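Local coordinates for protein Sec-alkylsulfatase (Pseudomonas sp., PDB 4AXH) that hydrolyses secondary alkyl sulfates enantioselectively with inversion of configuration at a two-zinc centre, giving (S)-alcohols from (R)-sulfate esters, at residues Ser180-Phe185 with Ser541-Ala546; Leu150-Thr155 with Thr252-Ala257. All coordinates share one frame; numbering follows the deposited sequence.

Overall arrangement
From the N terminus, the chain first lays down 150-155, after strand 144-147 and running into helix 153-164. It then crosses strand 172-176 to reach the zinc-binding segment 180-185. Segment 252-257 turns back onto 150-155, closing the 96-residue loop of contact 2 within the metallo-beta-lactamase domain. Only much later does 541-546 close contact 1, over 355 intervening residues, joining the C-terminal alkylsulfatase family region to that domain. The two loops therefore cross. The centres of the two contacts lie 12 Å apart, and they touch where T151 packs against D183.

Contact 1 of 2, residues Ser180-Phe185 with Ser541-Ala546. With ZN (zinc ion), chain D; ZN (zinc ion), chain C.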
ATOM      1  N   SER A 180     -10.822  15.365  -5.744  1.00 24.97           N
ATOM      2  CA  SER A 180     -11.052  14.475  -6.876  1.00 25.21           C
ATOM      3  C   SER A 180     -11.987  13.257  -6.643  1.00 33.25           C
ATOM      4  O   SER A 180     -11.703  12.186  -7.177  1.00 35.65           O
ATOM      5  CB  SER A 180      -9.724  14.067  -7.500  1.00 25.22           C
ATOM      6  OG  SER A 180      -8.922  13.385  -6.555  1.00 35.70           O
ATOM      7  N   HIS A 181     -13.116  13.417  -5.909  1.00 28.09           N
ATOM      8  CA  HIS A 181     -14.078  12.315  -5.733  1.00 26.40           C
ATOM      9  C   HIS A 181     -15.396  12.592  -6.436  1.00 30.82           C
ATOM     10  O   HIS A 181     -15.868  13.729  -6.430  1.00 30.57           O
ATOM     11  CB  HIS A 181     -14.298  11.944  -4.267  1.00 25.97           C
ATOM     12  CG  HIS A 181     -13.140  11.239  -3.625  1.00 28.18           C
ATOM     13  ND1 HIS A 181     -12.929  11.301  -2.256  1.00 30.39           N
ATOM     14  CD2 HIS A 181     -12.154  10.497  -4.179  1.00 28.55           C
ATOM     15  CE1 HIS A 181     -11.820  10.602  -2.033  1.00 29.51           C
ATOM     16  NE2 HIS A 181     -11.335  10.078  -3.159  1.00 28.69           N
ATOM     17  N   ILE A 182     -15.979  11.555  -7.062  1.00 28.40           N
ATOM     18  CA  ILE A 182     -17.210  11.667  -7.848  1.00 30.82           C
ATOM     19  C   ILE A 182     -18.401  12.295  -7.112  1.00 35.01           C
ATOM     20  O   ILE A 182     -19.239  12.933  -7.746  1.00 36.71           O
ATOM     21  CB  ILE A 182     -17.589  10.380  -8.631  1.00 36.70           C
ATOM     22  CG1 ILE A 182     -16.354   9.498  -8.927  1.00 41.66           C
ATOM     23  CG2 ILE A 182     -18.313  10.743  -9.948  1.00 36.16           C
ATOM     24  CD1 ILE A 182     -16.629   7.940  -9.242  1.00 65.22           C
ATOM     25  N   ASP A 183     -18.456  12.164  -5.788  1.00 29.19           N
ATOM     26  CA  ASP A 183     -19.530  12.742  -4.982  1.00 28.46           C
ATOM     27  C   ASP A 183     -19.349  14.246  -4.792  1.00 32.99           C
ATOM     28  O   ASP A 183     -20.172  14.912  -4.147  1.00 32.74           O
ATOM     29  CB  ASP A 183     -19.713  11.994  -3.633  1.00 29.93           C
ATOM     30  CG  ASP A 183     -18.457  11.681  -2.820  1.00 33.23           C
ATOM     31  OD1 ASP A 183     -17.396  11.380  -3.430  1.00 31.22           O
ATOM     32  OD2 ASP A 183     -18.542  11.685  -1.576  1.00 35.58           O
ATOM     33  N   HIS A 184     -18.285  14.792  -5.386  1.00 29.28           N
ATOM     34  CA  HIS A 184     -17.984  16.204  -5.260  1.00 27.77           C
ATOM     35  C   HIS A 184     -17.980  16.969  -6.578  1.00 31.04           C
ATOM     36  O   HIS A 184     -18.327  18.156  -6.575  1.00 32.33           O
ATOM     37  CB  HIS A 184     -16.728  16.396  -4.398  1.00 28.15           C
ATOM     38  CG  HIS A 184     -16.894  15.816  -3.031  1.00 31.35           C
ATOM     39  ND1 HIS A 184     -17.450  16.547  -1.999  1.00 33.57           N
ATOM     40  CD2 HIS A 184     -16.674  14.554  -2.601  1.00 33.57           C
ATOM     41  CE1 HIS A 184     -17.541  15.720  -0.971  1.00 32.94           C
ATOM     42  NE2 HIS A 184     -17.070  14.508  -1.280  1.00 33.48           N
ATOM     43  N   PHE A 185     -17.675  16.291  -7.711  1.00 26.04           N
ATOM     44  CA  PHE A 185     -17.679  16.910  -9.051  1.00 24.59           C
ATOM     45  C   PHE A 185     -18.772  16.355  -9.987  1.00 30.71           C
ATOM     46  O   PHE A 185     -19.051  16.955 -11.034  1.00 33.72           O
ATOM     47  CB  PHE A 185     -16.295  16.767  -9.730  1.00 25.28           C
ATOM     48  CG  PHE A 185     -15.791  15.361 -10.015  1.00 25.21           C
ATOM     49  CD1 PHE A 185     -16.301  14.621 -11.076  1.00 27.56           C
ATOM     50  CD2 PHE A 185     -14.741  14.819  -9.284  1.00 28.65           C
ATOM     51  CE1 PHE A 185     -15.836  13.320 -11.339  1.00 29.12           C
ATOM     52  CE2 PHE A 185     -14.249  13.527  -9.565  1.00 31.70           C
ATOM     53  CZ  PHE A 185     -14.811  12.779 -10.578  1.00 29.21           C
ATOM     54  N   SER A 541     -23.772   7.398 -16.658  1.00114.71           N
ATOM     55  CA  SER A 541     -22.561   8.185 -16.429  1.00113.86           C
ATOM     56  C   SER A 541     -21.588   8.139 -17.609  1.00118.69           C
ATOM     57  O   SER A 541     -21.106   7.066 -17.978  1.00118.89           O
ATOM     58  CB  SER A 541     -21.853   7.692 -15.176  1.00116.25           C
ATOM     59  OG  SER A 541     -20.475   8.025 -15.175  1.00121.15           O
ATOM     60  N   GLU A 542     -21.247   9.306 -18.156  1.00115.05           N
ATOM     61  CA  GLU A 542     -20.316   9.419 -19.284  1.00114.53           C
ATOM     62  C   GLU A 542     -18.909   9.829 -18.790  1.00116.03           C
ATOM     63  O   GLU A 542     -18.304  10.764 -19.308  1.00115.11           O
ATOM     64  CB  GLU A 542     -20.860  10.415 -20.332  1.00116.18           C
ATOM     65  CG  GLU A 542     -22.271  10.139 -20.844  1.00126.69           C
ATOM     66  CD  GLU A 542     -22.982  11.345 -21.432  1.00140.55           C
ATOM     67  OE1 GLU A 542     -22.665  11.718 -22.584  1.00134.29           O
ATOM     68  OE2 GLU A 542     -23.867  11.905 -20.746  1.00128.43           O
ATOM     69  N   MET A 543     -18.410   9.136 -17.765  1.00110.91           N
ATOM     70  CA  MET A 543     -17.102   9.422 -17.175  1.00109.42           C
ATOM     71  C   MET A 543     -15.962   8.983 -18.085  1.00111.03           C
ATOM     72  O   MET A 543     -15.041   9.767 -18.274  1.00110.26           O
ATOM     73  CB  MET A 543     -16.978   8.792 -15.783  1.00111.37           C
ATOM     74  CG  MET A 543     -17.548   9.651 -14.663  1.00114.08           C
ATOM     75  SD  MET A 543     -16.305  10.640 -13.838  1.00116.87           S
ATOM     76  CE  MET A 543     -15.311   9.322 -13.137  1.00112.89           C
ATOM     77  N   GLY A 544     -16.051   7.790 -18.679  1.00106.30           N
ATOM     78  CA  GLY A 544     -15.026   7.223 -19.565  1.00105.39           C
ATOM     79  C   GLY A 544     -14.702   7.939 -20.877  1.00108.04           C
ATOM     80  O   GLY A 544     -13.742   7.569 -21.566  1.00107.53           O
ATOM     81  N   ARG A 545     -15.498   8.968 -21.246  1.00103.98           N
ATOM     82  CA  ARG A 545     -15.267   9.751 -22.466  1.00103.28           C
ATOM     83  C   ARG A 545     -14.023  10.659 -22.358  1.00103.99           C
ATOM     84  O   ARG A 545     -13.404  10.953 -23.376  1.00103.79           O
ATOM     85  CB  ARG A 545     -16.532  10.540 -22.902  1.00106.30           C
ATOM     86  CG  ARG A 545     -16.930  11.700 -21.997  1.00123.21           C
ATOM     87  CD  ARG A 545     -18.162  12.465 -22.493  1.00140.36           C
ATOM     88  NE  ARG A 545     -17.808  13.780 -23.048  1.00151.83           N
ATOM     89  CZ  ARG A 545     -18.604  14.848 -23.055  1.00164.84           C
ATOM     90  NH1 ARG A 545     -19.830  14.776 -22.548  1.00146.95           N
ATOM     91  NH2 ARG A 545     -18.185  15.991 -23.581  1.00153.88           N
ATOM     92  N   ALA A 546     -13.663  11.076 -21.117  1.00 97.97           N
ATOM     93  CA  ALA A 546     -12.534  11.950 -20.756  1.00 96.23           C
ATOM     94  C   ALA A 546     -11.183  11.234 -20.737  1.00 96.82           C
ATOM     95  O   ALA A 546     -10.173  11.831 -20.333  1.00 96.41           O
ATOM     96  CB  ALA A 546     -12.788  12.596 -19.403  1.00 96.78           C
TER
HETATM   97 ZN    ZN D 701     -14.007  12.276  -0.699  1.00 39.46          ZN
HETATM   98 ZN    ZN C 700     -17.234  12.776  -0.242  1.00 33.36          ZN
HETATM   99  O   HOH W   1     -15.869  11.456  -1.162  1.00 31.68           O
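The HxHxDH zinc-binding motif of the metallo-beta-lactamase fold brings I182 and F185 against M543, a residue of the distant C-terminal region. Two bends in the M543 side chain bring its sulfur to the rim of F185, the two side chains lying roughly perpendicular. The sulfur lies at the ring edge, 3.7 Å from F185 CE1, with the line from ring centroid to SD 87° off the ring normal: a Met-aromatic contact made in the plane of the ring. The methyl CE of M543 meets I182 CD1 at 4.3 Å. No hydrogen bond joins the segments; the contact is apolar and small, burying 112 Å² in all. F185 CG sits between its backbone N and carbonyl carbon (chi1 62°), which turns the ring back over its own helical turn, where I182 CA lies against one face. The other side of this turn faces the metals. H181 ND1 binds one zinc at 2.1 Å; D183 OD2 and H184 NE2 hold the second, at 2.2 Å and 2.0 Å from it, and a water bridges both. H179, E291, D310 and H355 complete the binuclear zinc site characteristic of the superfamily.

Contact 2 of 2, residues Leu150-Thr155 with Thr252-Ala257; sequences LTTAET and TTATNA
T152 and A257 form the close centre of this contact, where the start of a helix lies against an irregular loop, and they illustrate how small side chains let two backbones approach: their CA atoms are 6.0 Å apart. The methyl CG2 of T152 lies 3.4 Å from A257 CB and 3.8 Å from A254 CB, so one branch of the threonine reaches both alanines. That division of labour follows from the first torsion (chi1 75°), which puts CG2 anti to the carbonyl carbon and on the loop side. The hydroxyl branch works within its own segment, T152 OG1 donating to T155 OG1 over 2.7 Å. T152 is the N-cap of helix 153-164, and its backbone N also makes a weak bond to T155 OG1. T155 OG1 in turn bonds D131, which also receives T151 OG1.

Next to this close packing, the bent chain of E154 sets its carboxylate against A257, OE1 lying 3.3 Å from A257 CB, and the same oxygen is anchored by the backbone N-H of T258. On the looser side of the loop, CB of T255 points away from 150-155 and the N256 amide is directed off it; Y535 bonds both T255 OG1 and N256 N. T255 and N256 are partly exposed, and no hydrogen bond runs directly between 150-155 and 252-257.

The contact thus sits at the N-terminal end of helix 153-164, just beyond strand 144-147 of the mixed sheet. Strand 82-85 lies alongside, where V83 packs on T155 and A257 and shares backbone hydrogen bonding with T255, so that helix start, loop and strand meet together.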
ATOM      1  N   LEU A 150     -22.261  17.833  -5.812  1.00 30.72           N
ATOM      2  CA  LEU A 150     -22.854  16.536  -5.485  1.00 28.06           C
ATOM      3  C   LEU A 150     -22.373  15.407  -6.460  1.00 32.31           C
ATOM      4  O   LEU A 150     -21.463  15.639  -7.264  1.00 32.23           O
ATOM      5  CB  LEU A 150     -24.392  16.620  -5.355  1.00 27.15           C
ATOM      6  CG  LEU A 150     -25.017  17.718  -4.457  1.00 29.57           C
ATOM      7  CD1 LEU A 150     -26.529  17.611  -4.443  1.00 27.59           C
ATOM      8  CD2 LEU A 150     -24.498  17.652  -3.032  1.00 25.27           C
ATOM      9  N   THR A 151     -22.968  14.192  -6.365  1.00 26.18           N
ATOM     10  CA  THR A 151     -22.586  12.998  -7.127  1.00 24.41           C
ATOM     11  C   THR A 151     -23.191  12.944  -8.528  1.00 28.18           C
ATOM     12  O   THR A 151     -22.567  12.400  -9.445  1.00 28.68           O
ATOM     13  CB  THR A 151     -23.031  11.722  -6.348  1.00 24.58           C
ATOM     14  OG1 THR A 151     -22.788  11.893  -4.963  1.00 23.63           O
ATOM     15  CG2 THR A 151     -22.347  10.486  -6.804  1.00 22.02           C
ATOM     16  N   THR A 152     -24.449  13.388  -8.666  1.00 22.83           N
ATOM     17  CA  THR A 152     -25.185  13.268  -9.909  1.00 21.75           C
ATOM     18  C   THR A 152     -25.812  14.567 -10.369  1.00 27.61           C
ATOM     19  O   THR A 152     -26.076  15.458  -9.560  1.00 26.98           O
ATOM     20  CB  THR A 152     -26.217  12.158  -9.782  1.00 26.62           C
ATOM     21  OG1 THR A 152     -27.316  12.615  -8.987  1.00 26.52           O
ATOM     22  CG2 THR A 152     -25.636  10.874  -9.182  1.00 25.69           C
ATOM     23  N   ALA A 153     -26.084  14.672 -11.675  1.00 26.30           N
ATOM     24  CA  ALA A 153     -26.695  15.863 -12.270  1.00 25.18           C
ATOM     25  C   ALA A 153     -28.102  16.109 -11.697  1.00 26.63           C
ATOM     26  O   ALA A 153     -28.484  17.268 -11.446  1.00 25.81           O
ATOM     27  CB  ALA A 153     -26.734  15.694 -13.784  1.00 26.14           C
ATOM     28  N   GLU A 154     -28.852  15.011 -11.443  1.00 22.91           N
ATOM     29  CA  GLU A 154     -30.219  15.058 -10.892  1.00 23.29           C
ATOM     30  C   GLU A 154     -30.236  15.555  -9.461  1.00 27.57           C
ATOM     31  O   GLU A 154     -31.112  16.345  -9.111  1.00 28.04           O
ATOM     32  CB  GLU A 154     -30.949  13.692 -11.023  1.00 24.46           C
ATOM     33  CG  GLU A 154     -31.037  13.144 -12.443  1.00 17.36           C
ATOM     34  CD  GLU A 154     -29.825  12.340 -12.859  1.00 32.67           C
ATOM     35  OE1 GLU A 154     -28.807  12.381 -12.134  1.00 28.63           O
ATOM     36  OE2 GLU A 154     -29.879  11.683 -13.922  1.00 39.16           O
ATOM     37  N   THR A 155     -29.246  15.134  -8.642  1.00 24.56           N
ATOM     38  CA  THR A 155     -29.138  15.588  -7.258  1.00 24.03           C
ATOM     39  C   THR A 155     -28.651  17.034  -7.171  1.00 28.17           C
ATOM     40  O   THR A 155     -29.246  17.838  -6.437  1.00 28.03           O
ATOM     41  CB  THR A 155     -28.520  14.530  -6.317  1.00 32.42           C
ATOM     42  OG1 THR A 155     -27.208  14.193  -6.745  1.00 31.64           O
ATOM     43  CG2 THR A 155     -29.371  13.264  -6.209  1.00 31.48           C
ATOM     44  N   THR A 252     -27.058   6.132   1.581  1.00 33.31           N
ATOM     45  CA  THR A 252     -26.736   5.115   0.557  1.00 33.79           C
ATOM     46  C   THR A 252     -26.211   5.847  -0.673  1.00 39.09           C
ATOM     47  O   THR A 252     -26.203   7.086  -0.668  1.00 39.81           O
ATOM     48  CB  THR A 252     -28.025   4.286   0.177  1.00 37.81           C
ATOM     49  OG1 THR A 252     -27.725   3.288  -0.836  1.00 45.30           O
ATOM     50  CG2 THR A 252     -29.199   5.178  -0.254  1.00 27.78           C
ATOM     51  N   THR A 253     -25.813   5.099  -1.727  1.00 35.66           N
ATOM     52  CA  THR A 253     -25.386   5.708  -2.987  1.00 36.61           C
ATOM     53  C   THR A 253     -26.564   6.002  -3.891  1.00 42.28           C
ATOM     54  O   THR A 253     -27.597   5.320  -3.845  1.00 43.34           O
ATOM     55  CB  THR A 253     -24.278   4.901  -3.732  1.00 48.62           C
ATOM     56  OG1 THR A 253     -24.695   3.547  -3.964  1.00 45.01           O
ATOM     57  CG2 THR A 253     -22.913   4.962  -3.022  1.00 46.92           C
ATOM     58  N   ALA A 254     -26.395   7.030  -4.731  1.00 39.45           N
ATOM     59  CA  ALA A 254     -27.402   7.458  -5.695  1.00 38.19           C
ATOM     60  C   ALA A 254     -27.572   6.362  -6.745  1.00 42.49           C
ATOM     61  O   ALA A 254     -26.601   5.724  -7.174  1.00 39.74           O
ATOM     62  CB  ALA A 254     -27.000   8.774  -6.334  1.00 37.94           C
ATOM     63  N   THR A 255     -28.829   6.120  -7.109  1.00 41.28           N
ATOM     64  CA  THR A 255     -29.221   5.093  -8.057  1.00 41.20           C
ATOM     65  C   THR A 255     -29.731   5.655  -9.393  1.00 46.25           C
ATOM     66  O   THR A 255     -30.327   6.726  -9.421  1.00 47.37           O
ATOM     67  CB  THR A 255     -30.172   4.091  -7.362  1.00 46.44           C
ATOM     68  OG1 THR A 255     -30.463   3.043  -8.261  1.00 58.28           O
ATOM     69  CG2 THR A 255     -31.481   4.722  -6.881  1.00 41.77           C
ATOM     70  N   ASN A 256     -29.493   4.923 -10.498  1.00 42.99           N
ATOM     71  CA  ASN A 256     -29.970   5.229 -11.853  1.00 42.38           C
ATOM     72  C   ASN A 256     -29.698   6.690 -12.295  1.00 45.36           C
ATOM     73  O   ASN A 256     -30.533   7.323 -12.961  1.00 45.18           O
ATOM     74  CB  ASN A 256     -31.479   4.884 -11.957  1.00 41.41           C
ATOM     75  CG  ASN A 256     -31.832   3.478 -11.543  1.00 49.19           C
ATOM     76  OD1 ASN A 256     -31.449   2.513 -12.203  1.00 43.60           O
ATOM     77  ND2 ASN A 256     -32.579   3.336 -10.439  1.00 36.31           N
ATOM     78  N   ALA A 257     -28.517   7.216 -11.957  1.00 40.57           N
ATOM     79  CA  ALA A 257     -28.240   8.611 -12.264  1.00 39.72           C
ATOM     80  C   ALA A 257     -27.057   8.902 -13.188  1.00 45.40           C
ATOM     81  O   ALA A 257     -26.360   7.981 -13.640  1.00 46.28           O
ATOM     82  CB  ALA A 257     -28.143   9.392 -10.982  1.00 40.16           C
TER